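Local coordinates for fucolectin-related protein (Streptococcus pneumoniae, PDB 2WMF), which is a family 98 glycoside hydrolase whose catalytic module probably cleaves blood-group antigen carbohydrates of the host, at residues K442-N454 with S459-N473. Numbering follows the deposited sequence.
Sequences KNQQVMLPMYTNN and SLDLTPHTYAVVKEN
E472 reaches from strand 467-472 across to Y451 and T452, where a backbone N-H of the first and the hydroxyl of the second hold its carboxylate. Y451 N donates to the syn lone pair of E472 OE2 (2.9 Å), while T452 OG1 gives its proton to E472 OE1 on the anti side, at 2.7 Å. The T452 hydroxyl sits between its backbone N and carbonyl carbon (chi1 64°), a rotamer that turns it onto E472 OE1. M450, bent at chi2 and chi3, folds its methyl CE back to 3.5 Å from E472 CD and 3.8 Å from V470 CG1, giving the acid an apolar flank.

Strands 444-449 and 459-462 form the antiparallel hairpin, with Q444-L462 and V446-L460 as hydrogen-bonded pairs. At the non-hydrogen-bonded pair Q445-D461, D461 OD1 accepts from Q445 NE2 (2.9 Å, nearly straight at 176°) and from N443 ND2 (3.2 Å, 154°). The two amides approach from opposite faces of the carboxylate, each well out of its plane. The D461 carboxylate swings away from its own backbone N, which sets it alongside Q445 and across N443. V446 CG2 meets L460 CB on the sheet's other face.

Strands 444-449 and 467-472 belong to different antiparallel sheets, so the E472 bonds to Y451 and T452, with M450 against V470, tie the two sheets together. R426 forms a salt bridge to E472 OE2; the buried negative charge is probably stabilised by R426 and the Y451 N-H, with a weak further bond from T452 N.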
ATOM      1  N   LYS A 442      22.821  -1.110  -3.261  1.00  8.99           N
ATOM      2  CA  LYS A 442      23.477   0.025  -3.905  1.00  8.47           C
ATOM      3  C   LYS A 442      22.762   1.320  -3.535  1.00  8.79           C
ATOM      4  O   LYS A 442      21.545   1.374  -3.538  1.00  8.18           O
ATOM      5  CB  LYS A 442      23.540  -0.123  -5.439  1.00  9.06           C
ATOM      6  CG  LYS A 442      24.435  -1.284  -5.905  1.00 10.21           C
ATOM      7  CD  LYS A 442      25.950  -1.019  -5.759  1.00 12.18           C
ATOM      8  CE  LYS A 442      26.747  -2.315  -5.789  1.00 13.64           C
ATOM      9  NZ  LYS A 442      28.218  -2.041  -5.560  1.00 15.73           N
ATOM     10  N   ASN A 443      23.535   2.320  -3.175  1.00  7.93           N
ATOM     11  CA  ASN A 443      22.980   3.625  -2.796  1.00  7.82           C
ATOM     12  C   ASN A 443      22.536   4.421  -4.001  1.00  8.26           C
ATOM     13  O   ASN A 443      23.022   4.215  -5.108  1.00  7.97           O
ATOM     14  CB  ASN A 443      24.021   4.480  -2.060  1.00  8.61           C
ATOM     15  CG  ASN A 443      24.220   4.072  -0.603  1.00  9.26           C
ATOM     16  OD1 ASN A 443      23.999   2.919  -0.220  1.00  9.82           O
ATOM     17  ND2 ASN A 443      24.604   5.067   0.241  1.00 14.57           N
ATOM     18  N   GLN A 444      21.583   5.335  -3.769  1.00  8.12           N
ATOM     19  CA  GLN A 444      21.146   6.292  -4.776  1.00  8.09           C
ATOM     20  C   GLN A 444      21.201   7.693  -4.198  1.00  8.43           C
ATOM     21  O   GLN A 444      21.069   7.894  -2.982  1.00  9.13           O
ATOM     22  CB  GLN A 444      19.759   5.943  -5.311  1.00  8.30           C
ATOM     23  CG  GLN A 444      19.708   4.602  -6.027  1.00  8.99           C
ATOM     24  CD  GLN A 444      18.290   4.191  -6.474  1.00  7.92           C
ATOM     25  OE1 GLN A 444      17.297   4.730  -5.980  1.00  8.52           O
ATOM     26  NE2 GLN A 444      18.202   3.197  -7.371  1.00  7.56           N
ATOM     27  N   GLN A 445      21.325   8.652  -5.108  1.00  8.52           N
ATOM     28  CA  GLN A 445      21.420  10.051  -4.741  1.00  8.95           C
ATOM     29  C   GLN A 445      20.375  10.857  -5.502  1.00  9.23           C
ATOM     30  O   GLN A 445      20.030  10.539  -6.640  1.00  8.92           O
ATOM     31  CB  GLN A 445      22.822  10.610  -5.032  1.00 10.10           C
ATOM     32  CG  GLN A 445      23.954   9.880  -4.328  1.00 12.01           C
ATOM     33  CD  GLN A 445      24.311   8.532  -4.945  1.00 10.74           C
ATOM     34  OE1 GLN A 445      24.402   8.405  -6.164  1.00 11.48           O
ATOM     35  NE2 GLN A 445      24.586   7.525  -4.083  1.00 11.19           N
ATOM     36  N   VAL A 446      19.870  11.900  -4.823  1.00  8.33           N
ATOM     37  CA  VAL A 446      19.061  12.899  -5.453  1.00  8.99           C
ATOM     38  C   VAL A 446      19.570  14.270  -5.063  1.00  8.38           C
ATOM     39  O   VAL A 446      20.038  14.483  -3.939  1.00  9.83           O
ATOM     40  CB  VAL A 446      17.548  12.747  -5.111  1.00  9.22           C
ATOM     41  CG1 VAL A 446      16.995  11.380  -5.636  1.00 10.47           C
ATOM     42  CG2 VAL A 446      17.213  12.916  -3.644  1.00  8.83           C
ATOM     43  N   MET A 447      19.448  15.174  -6.029  1.00  9.55           N
ATOM     44  CA  MET A 447      19.650  16.619  -5.810  1.00  8.60           C
ATOM     45  C   MET A 447      18.333  17.272  -6.183  1.00  9.04           C
ATOM     46  O   MET A 447      17.911  17.222  -7.325  1.00  9.54           O
ATOM     47  CB  MET A 447      20.781  17.162  -6.692  1.00 10.53           C
ATOM     48  CG  MET A 447      21.134  18.584  -6.362  1.00 12.76           C
ATOM     49  SD  MET A 447      20.024  19.883  -6.914  1.00 20.32           S
ATOM     50  CE  MET A 447      19.785  19.610  -8.703  1.00 19.96           C
ATOM     51  N   LEU A 448      17.699  17.856  -5.164  1.00  8.95           N
ATOM     52  CA  LEU A 448      16.363  18.403  -5.232  1.00  8.95           C
ATOM     53  C   LEU A 448      16.374  19.936  -5.156  1.00  8.12           C
ATOM     54  O   LEU A 448      16.633  20.520  -4.102  1.00  9.10           O
ATOM     55  CB  LEU A 448      15.565  17.854  -4.056  1.00  8.89           C
ATOM     56  CG  LEU A 448      15.526  16.356  -3.786  1.00  7.67           C
ATOM     57  CD1 LEU A 448      14.762  16.012  -2.493  1.00 10.99           C
ATOM     58  CD2 LEU A 448      14.977  15.590  -4.990  1.00  9.50           C
ATOM     59  N   PRO A 449      16.075  20.590  -6.286  1.00  9.55           N
ATOM     60  CA  PRO A 449      15.804  22.036  -6.223  1.00  9.49           C
ATOM     61  C   PRO A 449      14.675  22.266  -5.221  1.00  9.97           C
ATOM     62  O   PRO A 449      13.772  21.426  -5.078  1.00 10.23           O
ATOM     63  CB  PRO A 449      15.312  22.369  -7.636  1.00 10.97           C
ATOM     64  CG  PRO A 449      15.835  21.264  -8.526  1.00 11.71           C
ATOM     65  CD  PRO A 449      15.821  20.046  -7.627  1.00 10.49           C
ATOM     66  N   MET A 450      14.722  23.400  -4.537  1.00  9.23           N
ATOM     67  CA  MET A 450      13.710  23.708  -3.539  1.00  9.31           C
ATOM     68  C   MET A 450      12.893  24.914  -3.998  1.00  8.91           C
ATOM     69  O   MET A 450      13.318  25.680  -4.855  1.00  9.73           O
ATOM     70  CB  MET A 450      14.369  23.939  -2.171  1.00  9.37           C
ATOM     71  CG  MET A 450      15.122  22.650  -1.623  1.00 12.07           C
ATOM     72  SD  MET A 450      13.993  21.257  -1.318  1.00 11.17           S
ATOM     73  CE  MET A 450      13.525  21.702   0.363  1.00 13.30           C
ATOM     74  N   TYR A 451      11.677  25.012  -3.468  1.00  7.59           N
ATOM     75  CA  TYR A 451      10.655  25.939  -4.004  1.00  8.29           C
ATOM     76  C   TYR A 451      10.421  27.131  -3.078  1.00  8.85           C
ATOM     77  O   TYR A 451       9.596  27.995  -3.371  1.00  9.46           O
ATOM     78  CB  TYR A 451       9.344  25.196  -4.266  1.00  8.39           C
ATOM     79  CG  TYR A 451       9.395  24.147  -5.399  1.00  9.35           C
ATOM     80  CD1 TYR A 451       8.578  24.259  -6.520  1.00  9.78           C
ATOM     81  CD2 TYR A 451      10.252  23.026  -5.307  1.00  7.97           C
ATOM     82  CE1 TYR A 451       8.582  23.295  -7.545  1.00  8.37           C
ATOM     83  CE2 TYR A 451      10.260  22.049  -6.328  1.00  8.50           C
ATOM     84  CZ  TYR A 451       9.458  22.198  -7.444  1.00 10.81           C
ATOM     85  OH  TYR A 451       9.480  21.236  -8.451  1.00 10.45           O
ATOM     86  N   THR A 452      11.181  27.180  -1.999  1.00  8.41           N
ATOM     87  CA  THR A 452      11.227  28.317  -1.069  1.00  8.11           C
ATOM     88  C   THR A 452      12.697  28.696  -0.863  1.00  8.79           C
ATOM     89  O   THR A 452      13.610  27.934  -1.184  1.00 10.20           O
ATOM     90  CB  THR A 452      10.638  27.970   0.303  1.00  7.88           C
ATOM     91  OG1 THR A 452      11.431  26.944   0.944  1.00  9.21           O
ATOM     92  CG2 THR A 452       9.172  27.507   0.181  1.00  9.73           C
ATOM     93  N   ASN A 453      12.942  29.857  -0.289  1.00  9.65           N
ATOM     94  CA  ASN A 453      14.317  30.272   0.013  1.00  9.95           C
ATOM     95  C   ASN A 453      14.821  29.817   1.407  1.00 10.90           C
ATOM     96  O   ASN A 453      15.869  30.338   1.879  1.00 11.53           O
ATOM     97  CB  ASN A 453      14.490  31.766  -0.226  1.00 10.95           C
ATOM     98  CG  ASN A 453      13.883  32.609   0.868  1.00 10.72           C
ATOM     99  OD1 ASN A 453      13.121  32.095   1.703  1.00 12.83           O
ATOM    100  ND2 ASN A 453      14.199  33.934   0.884  1.00 11.58           N
ATOM    101  N   ASN A 454      14.164  28.813   2.028  1.00 10.98           N
ATOM    102  CA  ASN A 454      14.731  28.135   3.227  1.00 11.66           C
ATOM    103  C   ASN A 454      16.150  27.606   2.887  1.00 11.50           C
ATOM    104  O   ASN A 454      17.086  27.719   3.696  1.00 14.13           O
ATOM    105  CB  ASN A 454      13.810  27.026   3.729  1.00 11.27           C
ATOM    106  CG  ASN A 454      12.515  27.563   4.316  1.00 11.25           C
ATOM    107  OD1 ASN A 454      11.405  27.320   3.783  1.00 15.14           O
ATOM    108  ND2 ASN A 454      12.631  28.311   5.408  1.00  9.69           N
ATOM    109  N   SER A 459      20.197  17.860  -1.110  1.00  9.69           N
ATOM    110  CA  SER A 459      20.594  16.553  -1.605  1.00  8.72           C
ATOM    111  C   SER A 459      20.508  15.444  -0.549  1.00  8.21           C
ATOM    112  O   SER A 459      20.666  15.676   0.645  1.00  7.73           O
ATOM    113  CB  SER A 459      22.048  16.668  -2.075  1.00  9.67           C
ATOM    114  OG  SER A 459      22.116  17.558  -3.187  1.00 11.75           O
ATOM    115  N   LEU A 460      20.326  14.203  -1.032  1.00  9.30           N
ATOM    116  CA  LEU A 460      20.291  13.023  -0.173  1.00  9.50           C
ATOM    117  C   LEU A 460      21.096  11.887  -0.807  1.00  8.87           C
ATOM    118  O   LEU A 460      21.016  11.660  -2.048  1.00  9.21           O
ATOM    119  CB  LEU A 460      18.844  12.514   0.073  1.00  8.94           C
ATOM    120  CG  LEU A 460      17.986  13.382   0.986  1.00 10.67           C
ATOM    121  CD1 LEU A 460      16.501  13.067   0.779  1.00 13.31           C
ATOM    122  CD2 LEU A 460      18.382  13.028   2.425  1.00 15.40           C
ATOM    123  N   ASP A 461      21.834  11.180   0.051  1.00  9.03           N
ATOM    124  CA  ASP A 461      22.470   9.913  -0.274  1.00  9.77           C
ATOM    125  C   ASP A 461      21.757   8.895   0.582  1.00  9.40           C
ATOM    126  O   ASP A 461      21.731   9.013   1.821  1.00  9.40           O
ATOM    127  CB  ASP A 461      23.980   9.960  -0.017  1.00  9.36           C
ATOM    128  CG  ASP A 461      24.707   8.699  -0.446  1.00 10.78           C
ATOM    129  OD1 ASP A 461      24.193   7.922  -1.246  1.00 11.99           O
ATOM    130  OD2 ASP A 461      25.854   8.507   0.047  1.00 19.85           O
ATOM    131  N   LEU A 462      21.167   7.903  -0.117  1.00  9.50           N
ATOM    132  CA  LEU A 462      20.211   6.982   0.471  1.00  9.29           C
ATOM    133  C   LEU A 462      20.646   5.528   0.248  1.00  8.21           C
ATOM    134  O   LEU A 462      20.848   5.119  -0.869  1.00  9.04           O
ATOM    135  CB  LEU A 462      18.853   7.099  -0.195  1.00 10.09           C
ATOM    136  CG  LEU A 462      18.232   8.484  -0.285  1.00 10.14           C
ATOM    137  CD1 LEU A 462      17.358   8.653  -1.555  1.00 13.68           C
ATOM    138  CD2 LEU A 462      17.500   8.738   1.023  1.00 13.92           C
ATOM    139  N   THR A 463      20.757   4.770   1.320  1.00  8.11           N
ATOM    140  CA  THR A 463      20.970   3.346   1.188  1.00  7.89           C
ATOM    141  C   THR A 463      19.666   2.676   0.793  1.00  7.67           C
ATOM    142  O   THR A 463      18.581   3.269   0.940  1.00  7.44           O
ATOM    143  CB  THR A 463      21.518   2.692   2.479  1.00  6.26           C
ATOM    144  OG1 THR A 463      20.498   2.653   3.498  1.00 10.46           O
ATOM    145  CG2 THR A 463      22.786   3.385   3.010  1.00  9.00           C
ATOM    146  N   PRO A 464      19.740   1.428   0.300  1.00  8.04           N
ATOM    147  CA  PRO A 464      18.503   0.735   0.048  1.00  8.33           C
ATOM    148  C   PRO A 464      17.535   0.695   1.233  1.00  7.87           C
ATOM    149  O   PRO A 464      17.948   0.649   2.380  1.00  8.06           O
ATOM    150  CB  PRO A 464      18.955  -0.673  -0.361  1.00  8.67           C
ATOM    151  CG  PRO A 464      20.331  -0.461  -1.000  1.00  8.38           C
ATOM    152  CD  PRO A 464      20.935   0.651  -0.151  1.00  8.92           C
ATOM    153  N   HIS A 465      16.244   0.701   0.916  1.00  7.72           N
ATOM    154  CA  HIS A 465      15.174   0.588   1.927  1.00  8.18           C
ATOM    155  C   HIS A 465      15.216   1.810   2.871  1.00  8.04           C
ATOM    156  O   HIS A 465      15.081   1.705   4.105  1.00  8.72           O
ATOM    157  CB  HIS A 465      15.230  -0.752   2.655  1.00  8.25           C
ATOM    158  CG  HIS A 465      15.472  -1.879   1.708  1.00  8.97           C
ATOM    159  ND1 HIS A 465      16.519  -2.767   1.855  1.00  9.82           N
ATOM    160  CD2 HIS A 465      14.838  -2.212   0.562  1.00  8.85           C
ATOM    161  CE1 HIS A 465      16.493  -3.620   0.843  1.00  9.99           C
ATOM    162  NE2 HIS A 465      15.498  -3.294   0.031  1.00  8.35           N
ATOM    163  N   THR A 466      15.416   2.964   2.234  1.00  8.32           N
ATOM    164  CA  THR A 466      15.339   4.273   2.889  1.00  7.65           C
ATOM    165  C   THR A 466      14.337   5.133   2.129  1.00  7.27           C
ATOM    166  O   THR A 466      14.437   5.251   0.909  1.00  8.09           O
ATOM    167  CB  THR A 466      16.719   5.026   2.920  1.00  7.53           C
ATOM    168  OG1 THR A 466      17.692   4.170   3.509  1.00  8.43           O
ATOM    169  CG2 THR A 466      16.618   6.305   3.776  1.00  7.61           C
ATOM    170  N   TYR A 467      13.399   5.740   2.870  1.00  7.24           N
ATOM    171  CA  TYR A 467      12.528   6.751   2.324  1.00  6.81           C
ATOM    172  C   TYR A 467      12.675   8.057   3.131  1.00  6.57           C
ATOM    173  O   TYR A 467      13.165   8.078   4.281  1.00  8.38           O
ATOM    174  CB  TYR A 467      11.087   6.288   2.175  1.00  6.82           C
ATOM    175  CG  TYR A 467      10.253   6.196   3.462  1.00  7.18           C
ATOM    176  CD1 TYR A 467       9.676   7.332   4.033  1.00  7.92           C
ATOM    177  CD2 TYR A 467      10.064   4.987   4.128  1.00  7.69           C
ATOM    178  CE1 TYR A 467       8.884   7.248   5.197  1.00  8.45           C
ATOM    179  CE2 TYR A 467       9.265   4.892   5.283  1.00  6.82           C
ATOM    180  CZ  TYR A 467       8.675   6.028   5.827  1.00  7.90           C
ATOM    181  OH  TYR A 467       7.867   5.929   6.964  1.00  8.46           O
ATOM    182  N   ALA A 468      12.252   9.139   2.466  1.00  6.82           N
ATOM    183  CA  ALA A 468      12.288  10.478   3.059  1.00  7.29           C
ATOM    184  C   ALA A 468      11.110  11.281   2.573  1.00  7.61           C
ATOM    185  O   ALA A 468      10.627  11.084   1.428  1.00  8.69           O
ATOM    186  CB  ALA A 468      13.618  11.195   2.727  1.00  7.94           C
ATOM    187  N   VAL A 469      10.655  12.202   3.438  1.00  7.56           N
ATOM    188  CA  VAL A 469       9.666  13.185   3.055  1.00  7.63           C
ATOM    189  C   VAL A 469      10.192  14.527   3.511  1.00  7.94           C
ATOM    190  O   VAL A 469      10.554  14.695   4.689  1.00  9.51           O
ATOM    191  CB  VAL A 469       8.267  12.940   3.679  1.00  7.57           C
ATOM    192  CG1 VAL A 469       7.219  13.940   3.073  1.00  9.21           C
ATOM    193  CG2 VAL A 469       7.796  11.494   3.484  1.00  8.25           C
ATOM    194  N   VAL A 470      10.214  15.474   2.595  1.00  8.07           N
ATOM    195  CA  VAL A 470      10.669  16.828   2.938  1.00  8.29           C
ATOM    196  C   VAL A 470       9.534  17.810   2.643  1.00  8.59           C
ATOM    197  O   VAL A 470       9.118  17.962   1.481  1.00  8.36           O
ATOM    198  CB  VAL A 470      11.956  17.248   2.126  1.00  8.66           C
ATOM    199  CG1 VAL A 470      12.361  18.723   2.436  1.00  9.33           C
ATOM    200  CG2 VAL A 470      13.123  16.258   2.327  1.00  9.34           C
ATOM    201  N   LYS A 471       9.024  18.447   3.690  1.00  9.34           N
ATOM    202  CA  LYS A 471       7.977  19.452   3.544  1.00  9.48           C
ATOM    203  C   LYS A 471       8.549  20.868   3.697  1.00  7.60           C
ATOM    204  O   LYS A 471       9.253  21.168   4.683  1.00  9.74           O
ATOM    205  CB  LYS A 471       6.883  19.235   4.596  1.00 10.90           C
ATOM    206  CG  LYS A 471       5.724  20.221   4.466  1.00 12.59           C
ATOM    207  CD  LYS A 471       4.563  19.955   5.444  1.00 16.28           C
ATOM    208  CE  LYS A 471       3.393  19.328   4.717  1.00 21.20           C
ATOM    209  NZ  LYS A 471       2.221  19.038   5.676  1.00 23.48           N
ATOM    210  N   GLU A 472       8.227  21.726   2.730  1.00  7.09           N
ATOM    211  CA  GLU A 472       8.627  23.131   2.785  1.00  8.35           C
ATOM    212  C   GLU A 472       7.492  23.960   3.363  1.00  8.23           C
ATOM    213  O   GLU A 472       6.478  24.192   2.703  1.00  8.41           O
ATOM    214  CB  GLU A 472       8.996  23.635   1.400  1.00  9.58           C
ATOM    215  CG  GLU A 472      10.109  22.819   0.728  1.00  9.07           C
ATOM    216  CD  GLU A 472      10.655  23.529  -0.519  1.00  9.85           C
ATOM    217  OE1 GLU A 472      11.335  24.556  -0.326  1.00 10.79           O
ATOM    218  OE2 GLU A 472      10.420  23.085  -1.674  1.00  9.01           O
ATOM    219  N   ASN A 473       7.661  24.391   4.615  1.00  8.92           N
ATOM    220  CA  ASN A 473       6.787  25.391   5.210  1.00  8.66           C
ATOM    221  C   ASN A 473       7.351  26.742   4.825  1.00  8.98           C
ATOM    222  O   ASN A 473       8.434  26.820   4.237  1.00  9.35           O
ATOM    223  CB  ASN A 473       6.700  25.208   6.715  1.00 10.13           C
ATOM    224  CG  ASN A 473       6.020  23.893   7.090  1.00 11.15           C
ATOM    225  OD1 ASN A 473       6.581  23.069   7.864  1.00 15.78           O
ATOM    226  ND2 ASN A 473       4.804  23.700   6.586  1.00  9.48           N
TER